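PDB 2WB3: hyaluronidase-phage associated from Streptococcus pyogenes, which probably cleaves hyaluronan by a lyase (elimination) reaction, as a trimeric phage tail-fibre enzyme built round a triple-stranded beta-helix. Local coordinates for residues E49-S52 and E56-E59; I66-K71 and K76-Q81. All blocks are in the same frame, centred on the assembly; numbering follows the deposited sequence.

Interaction 1. Residues E49-S52 and E56-E59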
ATOM      1  N   GLU A  49      16.188  13.481   9.179  1.00 20.39           N
ATOM      2  CA  GLU A  49      17.386  14.125   8.636  1.00 21.02           C
ATOM      3  C   GLU A  49      17.117  15.632   8.442  1.00 20.47           C
ATOM      4  O   GLU A  49      16.104  16.019   7.894  1.00 22.08           O
ATOM      5  CB  GLU A  49      17.704  13.489   7.282  1.00 21.06           C
ATOM      6  CG  GLU A  49      19.086  13.850   6.737  1.00 23.65           C
ATOM      7  CD  GLU A  49      19.287  13.384   5.321  1.00 31.76           C
ATOM      8  OE1 GLU A  49      18.752  12.313   4.955  1.00 33.06           O
ATOM      9  OE2 GLU A  49      19.992  14.100   4.571  1.00 29.01           O
ATOM     10  N   ASN A  50      17.986  16.483   8.960  1.00 22.03           N
ATOM     11  CA  ASN A  50      17.896  17.921   8.688  1.00 21.79           C
ATOM     12  C   ASN A  50      17.791  18.124   7.169  1.00 21.24           C
ATOM     13  O   ASN A  50      18.607  17.591   6.399  1.00 22.54           O
ATOM     14  CB  ASN A  50      19.122  18.616   9.292  1.00 22.64           C
ATOM     15  CG  ASN A  50      18.963  20.147   9.374  1.00 21.87           C
ATOM     16  OD1 ASN A  50      18.091  20.738   8.714  1.00 20.61           O
ATOM     17  ND2 ASN A  50      19.732  20.762  10.261  1.00 19.74           N
ATOM     18  N   PRO A  51      16.716  18.803   6.700  1.00 20.95           N
ATOM     19  CA  PRO A  51      16.652  19.074   5.266  1.00 21.51           C
ATOM     20  C   PRO A  51      17.709  20.128   4.834  1.00 24.11           C
ATOM     21  O   PRO A  51      17.894  20.333   3.649  1.00 24.96           O
ATOM     22  CB  PRO A  51      15.283  19.732   5.085  1.00 21.24           C
ATOM     23  CG  PRO A  51      14.936  20.309   6.410  1.00 20.04           C
ATOM     24  CD  PRO A  51      15.537  19.317   7.429  1.00 21.07           C
ATOM     25  N   SER A  52      18.343  20.797   5.791  1.00 25.40           N
ATOM     26  CA  SER A  52      19.264  21.907   5.471  1.00 27.29           C
ATOM     27  C   SER A  52      20.640  21.648   6.077  1.00 28.02           C
ATOM     28  O   SER A  52      20.772  20.950   7.083  1.00 27.45           O
ATOM     29  CB  SER A  52      18.714  23.201   6.084  1.00 27.34           C
ATOM     30  OG  SER A  52      19.687  24.255   6.096  1.00 27.24           O
ATOM     31  N   GLU A  56      20.536  24.730  12.884  1.00 30.39           N
ATOM     32  CA  GLU A  56      19.432  25.175  13.705  1.00 30.62           C
ATOM     33  C   GLU A  56      18.138  25.222  12.932  1.00 27.87           C
ATOM     34  O   GLU A  56      17.084  25.532  13.500  1.00 28.48           O
ATOM     35  CB  GLU A  56      19.681  26.567  14.250  1.00 32.56           C
ATOM     36  CG  GLU A  56      20.990  26.752  14.933  1.00 40.11           C
ATOM     37  CD  GLU A  56      20.989  28.064  15.673  1.00 51.37           C
ATOM     38  OE1 GLU A  56      20.933  27.997  16.920  1.00 56.08           O
ATOM     39  OE2 GLU A  56      20.958  29.141  15.021  1.00 53.29           O
ATOM     40  N   TYR A  57      18.212  24.903  11.652  1.00 25.45           N
ATOM     41  CA  TYR A  57      17.088  24.992  10.759  1.00 25.01           C
ATOM     42  C   TYR A  57      15.867  24.148  11.196  1.00 25.30           C
ATOM     43  O   TYR A  57      14.702  24.578  11.011  1.00 24.66           O
ATOM     44  CB  TYR A  57      17.508  24.479   9.419  1.00 23.84           C
ATOM     45  CG  TYR A  57      16.505  24.716   8.325  1.00 25.23           C
ATOM     46  CD1 TYR A  57      16.403  25.971   7.729  1.00 24.82           C
ATOM     47  CD2 TYR A  57      15.682  23.689   7.853  1.00 22.67           C
ATOM     48  CE1 TYR A  57      15.527  26.199   6.731  1.00 27.07           C
ATOM     49  CE2 TYR A  57      14.805  23.913   6.822  1.00 23.69           C
ATOM     50  CZ  TYR A  57      14.726  25.173   6.270  1.00 27.02           C
ATOM     51  OH  TYR A  57      13.865  25.439   5.230  1.00 26.74           O
ATOM     52  N   ASP A  58      16.138  22.953  11.740  1.00 24.58           N
ATOM     53  CA  ASP A  58      15.077  21.954  12.093  1.00 23.99           C
ATOM     54  C   ASP A  58      14.799  21.921  13.596  1.00 25.03           C
ATOM     55  O   ASP A  58      14.387  20.878  14.153  1.00 25.30           O
ATOM     56  CB  ASP A  58      15.512  20.560  11.585  1.00 23.80           C
ATOM     57  CG  ASP A  58      16.861  20.108  12.155  1.00 23.89           C
ATOM     58  OD1 ASP A  58      17.521  20.832  12.960  1.00 22.35           O
ATOM     59  OD2 ASP A  58      17.235  18.961  11.870  1.00 24.05           O
ATOM     60  N   GLU A  59      15.040  23.047  14.296  1.00 24.43           N
ATOM     61  CA  GLU A  59      14.862  23.059  15.726  1.00 24.78           C
ATOM     62  C   GLU A  59      13.426  22.734  16.240  1.00 24.26           C
ATOM     63  O   GLU A  59      13.279  22.301  17.402  1.00 26.36           O
ATOM     64  CB  GLU A  59      15.315  24.380  16.316  1.00 25.33           C
ATOM     65  CG  GLU A  59      14.518  25.572  15.839  1.00 29.79           C
ATOM     66  CD  GLU A  59      14.971  26.842  16.565  1.00 39.51           C
ATOM     67  OE1 GLU A  59      16.140  26.870  17.014  1.00 41.92           O
ATOM     68  OE2 GLU A  59      14.159  27.782  16.719  1.00 45.57           O
TER

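Interaction 2. Residues I66-K71 and K76-Q81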
ATOM      1  N   ILE A  66       3.566  13.320  18.785  1.00 18.64           N
ATOM      2  CA  ILE A  66       2.286  12.708  19.256  1.00 20.24           C
ATOM      3  C   ILE A  66       1.355  13.819  19.715  1.00 19.97           C
ATOM      4  O   ILE A  66       1.752  14.658  20.494  1.00 20.51           O
ATOM      5  CB  ILE A  66       2.533  11.765  20.440  1.00 19.76           C
ATOM      6  CG1 ILE A  66       3.168  10.461  19.860  1.00 21.56           C
ATOM      7  CG2 ILE A  66       1.210  11.377  21.213  1.00 20.11           C
ATOM      8  CD1 ILE A  66       3.672   9.562  20.901  1.00 21.39           C
ATOM      9  N   ASP A  67       0.116  13.796  19.244  1.00 20.23           N
ATOM     10  CA  ASP A  67      -0.892  14.676  19.828  1.00 22.12           C
ATOM     11  C   ASP A  67      -2.080  13.874  20.358  1.00 22.49           C
ATOM     12  O   ASP A  67      -2.483  12.898  19.758  1.00 24.73           O
ATOM     13  CB  ASP A  67      -1.375  15.671  18.787  1.00 20.69           C
ATOM     14  CG  ASP A  67      -2.073  16.869  19.413  1.00 23.98           C
ATOM     15  OD1 ASP A  67      -2.049  17.063  20.621  1.00 25.55           O
ATOM     16  OD2 ASP A  67      -2.654  17.663  18.673  1.00 26.75           O
ATOM     17  N   ILE A  68      -2.628  14.312  21.481  1.00 23.04           N
ATOM     18  CA  ILE A  68      -3.696  13.594  22.186  1.00 22.86           C
ATOM     19  C   ILE A  68      -4.836  14.614  22.276  1.00 23.04           C
ATOM     20  O   ILE A  68      -4.683  15.612  22.977  1.00 22.69           O
ATOM     21  CB  ILE A  68      -3.198  13.247  23.567  1.00 23.13           C
ATOM     22  CG1 ILE A  68      -1.910  12.404  23.476  1.00 23.37           C
ATOM     23  CG2 ILE A  68      -4.245  12.372  24.336  1.00 24.36           C
ATOM     24  CD1 ILE A  68      -1.148  12.344  24.836  1.00 26.23           C
ATOM     25  N   VAL A  69      -5.914  14.418  21.517  1.00 22.12           N
ATOM     26  CA  VAL A  69      -6.970  15.448  21.415  1.00 22.20           C
ATOM     27  C   VAL A  69      -8.376  14.929  21.805  1.00 23.68           C
ATOM     28  O   VAL A  69      -8.651  13.722  21.762  1.00 21.26           O
ATOM     29  CB  VAL A  69      -7.021  16.093  20.019  1.00 21.96           C
ATOM     30  CG1 VAL A  69      -5.689  16.771  19.675  1.00 20.74           C
ATOM     31  CG2 VAL A  69      -7.442  15.100  18.884  1.00 21.18           C
ATOM     32  N   LYS A  70      -9.270  15.858  22.173  1.00 23.70           N
ATOM     33  CA  LYS A  70     -10.691  15.544  22.398  1.00 25.20           C
ATOM     34  C   LYS A  70     -11.401  15.285  21.118  1.00 26.15           C
ATOM     35  O   LYS A  70     -10.895  15.589  20.046  1.00 26.32           O
ATOM     36  CB  LYS A  70     -11.387  16.706  23.096  1.00 26.16           C
ATOM     37  CG  LYS A  70     -11.237  18.040  22.381  1.00 25.83           C
ATOM     38  CD  LYS A  70     -11.920  19.093  23.314  1.00 36.90           C
ATOM     39  CE  LYS A  70     -11.820  20.507  22.804  1.00 39.82           C
ATOM     40  NZ  LYS A  70     -12.182  20.418  21.383  1.00 42.49           N
ATOM     41  N   LYS A  71     -12.603  14.738  21.213  1.00 27.22           N
ATOM     42  CA  LYS A  71     -13.427  14.566  20.036  1.00 29.52           C
ATOM     43  C   LYS A  71     -13.629  15.954  19.368  1.00 31.48           C
ATOM     44  O   LYS A  71     -13.991  16.884  20.056  1.00 30.48           O
ATOM     45  CB  LYS A  71     -14.793  13.977  20.450  1.00 29.67           C
ATOM     46  CG  LYS A  71     -15.759  13.715  19.286  1.00 30.17           C
ATOM     47  CD  LYS A  71     -16.780  12.716  19.795  1.00 32.14           C
ATOM     48  CE  LYS A  71     -17.582  12.043  18.679  1.00 41.69           C
ATOM     49  NZ  LYS A  71     -18.132  13.091  17.804  1.00 45.17           N
ATOM     50  N   LYS A  76     -15.640  16.825  25.441  1.00 30.33           N
ATOM     51  CA  LYS A  76     -15.387  17.507  26.721  1.00 30.97           C
ATOM     52  C   LYS A  76     -13.994  17.302  27.251  1.00 30.57           C
ATOM     53  O   LYS A  76     -13.653  17.886  28.276  1.00 31.25           O
ATOM     54  CB  LYS A  76     -16.351  17.037  27.803  1.00 32.10           C
ATOM     55  CG  LYS A  76     -17.823  17.044  27.371  1.00 35.03           C
ATOM     56  CD  LYS A  76     -18.263  18.451  27.002  1.00 36.71           C
ATOM     57  CE  LYS A  76     -19.781  18.606  27.142  1.00 39.90           C
ATOM     58  NZ  LYS A  76     -20.219  19.965  26.708  1.00 39.08           N
ATOM     59  N   GLY A  77     -13.176  16.490  26.569  1.00 28.75           N
ATOM     60  CA  GLY A  77     -11.825  16.196  27.064  1.00 26.66           C
ATOM     61  C   GLY A  77     -11.356  14.796  26.648  1.00 24.82           C
ATOM     62  O   GLY A  77     -11.947  14.174  25.784  1.00 23.45           O
ATOM     63  N   THR A  78     -10.268  14.352  27.236  1.00 25.09           N
ATOM     64  CA  THR A  78      -9.677  13.039  26.939  1.00 24.88           C
ATOM     65  C   THR A  78      -8.823  12.648  28.116  1.00 24.86           C
ATOM     66  O   THR A  78      -8.361  13.480  28.878  1.00 24.44           O
ATOM     67  CB  THR A  78      -8.836  13.076  25.624  1.00 26.60           C
ATOM     68  OG1 THR A  78      -8.219  11.804  25.416  1.00 26.41           O
ATOM     69  CG2 THR A  78      -7.736  14.133  25.728  1.00 26.11           C
ATOM     70  N   ALA A  79      -8.688  11.361  28.331  1.00 23.45           N
ATOM     71  CA  ALA A  79      -7.836  10.869  29.354  1.00 24.06           C
ATOM     72  C   ALA A  79      -6.794   9.923  28.698  1.00 22.76           C
ATOM     73  O   ALA A  79      -6.129   9.185  29.402  1.00 23.47           O
ATOM     74  CB  ALA A  79      -8.673  10.075  30.342  1.00 22.32           C
ATOM     75  N   ALA A  80      -6.705   9.938  27.368  1.00 23.07           N
ATOM     76  CA  ALA A  80      -5.744   9.076  26.651  1.00 23.54           C
ATOM     77  C   ALA A  80      -4.319   9.434  27.016  1.00 22.71           C
ATOM     78  O   ALA A  80      -3.964  10.590  27.351  1.00 21.98           O
ATOM     79  CB  ALA A  80      -5.949   9.129  25.126  1.00 21.45           C
ATOM     80  N   GLN A  81      -3.492   8.407  26.936  1.00 22.55           N
ATOM     81  CA  GLN A  81      -2.097   8.443  27.319  1.00 21.85           C
ATOM     82  C   GLN A  81      -1.235   8.741  26.096  1.00 21.20           C
ATOM     83  O   GLN A  81      -1.652   8.554  24.976  1.00 20.88           O
ATOM     84  CB  GLN A  81      -1.736   7.068  27.880  1.00 21.03           C
ATOM     85  CG  GLN A  81      -2.364   6.821  29.225  1.00 24.21           C
ATOM     86  CD  GLN A  81      -2.516   5.352  29.531  1.00 26.56           C
ATOM     87  OE1 GLN A  81      -3.026   4.567  28.721  1.00 29.99           O
ATOM     88  NE2 GLN A  81      -2.051   4.967  30.658  1.00 27.70           N
TER
HETATM   89  O   HOH W   1      -7.160  11.747  22.904  1.00 22.98           O
HETATM   90  O   HOH W   2     -13.901  14.237  23.848  1.00 25.02           O

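Interaction 1. Residues E49-S52 and E56-E59
Y57 and S52 meet as a CH-pi pair: S52 CB lies 3.8 Å from the centroid of the Y57 ring, over one face but displaced toward the rim. P51 reaches the same ring at its edge, near the ring plane, where P51 CG comes within 3.6 Å of Y57 CE2. With CG anti to the backbone N (chi1 -171°), the Y57 ring is carried across to P51 and S52, and its OH is hydrogen-bonded to E27 of a neighbouring subunit, another copy of this protein. N50 faces D58, its amide plane only 19° from the carboxylate plane, so the two flat groups stack and form no hydrogen bond with each other. The tightest approach here is N50 CB to D58 OD2, at 3.2 Å. Both segments belong to the loop joining strands 45-49 and 64-69 in the triple-stranded beta-helix fibre. An Asx turn shapes the start of that loop: S52 N donates to N50 OD1 (2.9 Å, N-H...O angle 159°), approaching from above the carbonyl plane. N50 ND2 is held by D54 O and by G77 O of the same neighbouring subunit. The D58 carboxylate uses both oxygens on that subunit, OD2 with T78 OG1 and OD1 with A79 N.

Interaction 2. Residues I66-K71 and K76-Q81
I68 CG2 presses on A80, 3.7 Å from A80 CB and 3.5 Å from A80 O, while I68 CD1 reaches the backbone carbon of Q81 at 3.8 Å. The branching of I68 explains the division: CG2 stands anti to the backbone N, whereas CG1, on the backbone N side (chi1 -58°), carries CD1 toward Q81. Farther along, T78 CB sits 3.9 Å from V69 O, and K70 CB meets the glycine backbone at G77 O, 3.7 Å away. No direct hydrogen bond joins the two segments, and two waters bridge them instead. Water 1 donates to both V69 O and T78 OG1, each 2.7 Å away; water 2 accepts from K71 N and donates to G77 O (2.8 Å). T78 is positioned by an ST turn, in which A80 N donates to its OG1 at 167°, nearly straight. The same OG1 also has D58 of a neighbouring subunit as partner, the counterpart of the bond made by D58 in interaction 1, so the hydroxyl is gripped by water, backbone and another chain. The touching parts run 157° apart, roughly antiparallel, as the chain turns back from strand 64-69 toward strand 81-86. Around them the sheet continues between copies of the protein: I66 to V69 and Q81 pair in a parallel ladder with a strand of the subunit that supplies D58, and I66 and D67 also pair in parallel with a strand of the other neighbouring subunit.

Overall arrangement
Interactions 1 and 2 follow one another along the chain, their centres 29 Å apart and their nearest atoms about 13 Å apart without touching. Both are partly buried, with no exposed residue among those that touch. Interaction 1 lies wholly within the loop between strands 45-49 and 64-69; interaction 2 pairs the end of strand 64-69 with the loop leading to 81-86. Neither has a direct hydrogen bond between its segments: interaction 1 relies on a CH-pi contact on a tyrosine ring and a stacked amide-carboxylate pair, interaction 2 on aliphatic contacts and bridging waters. Across subunit boundaries they meet: the loop of interaction 1 in one chain docks on the loop of interaction 2 in another.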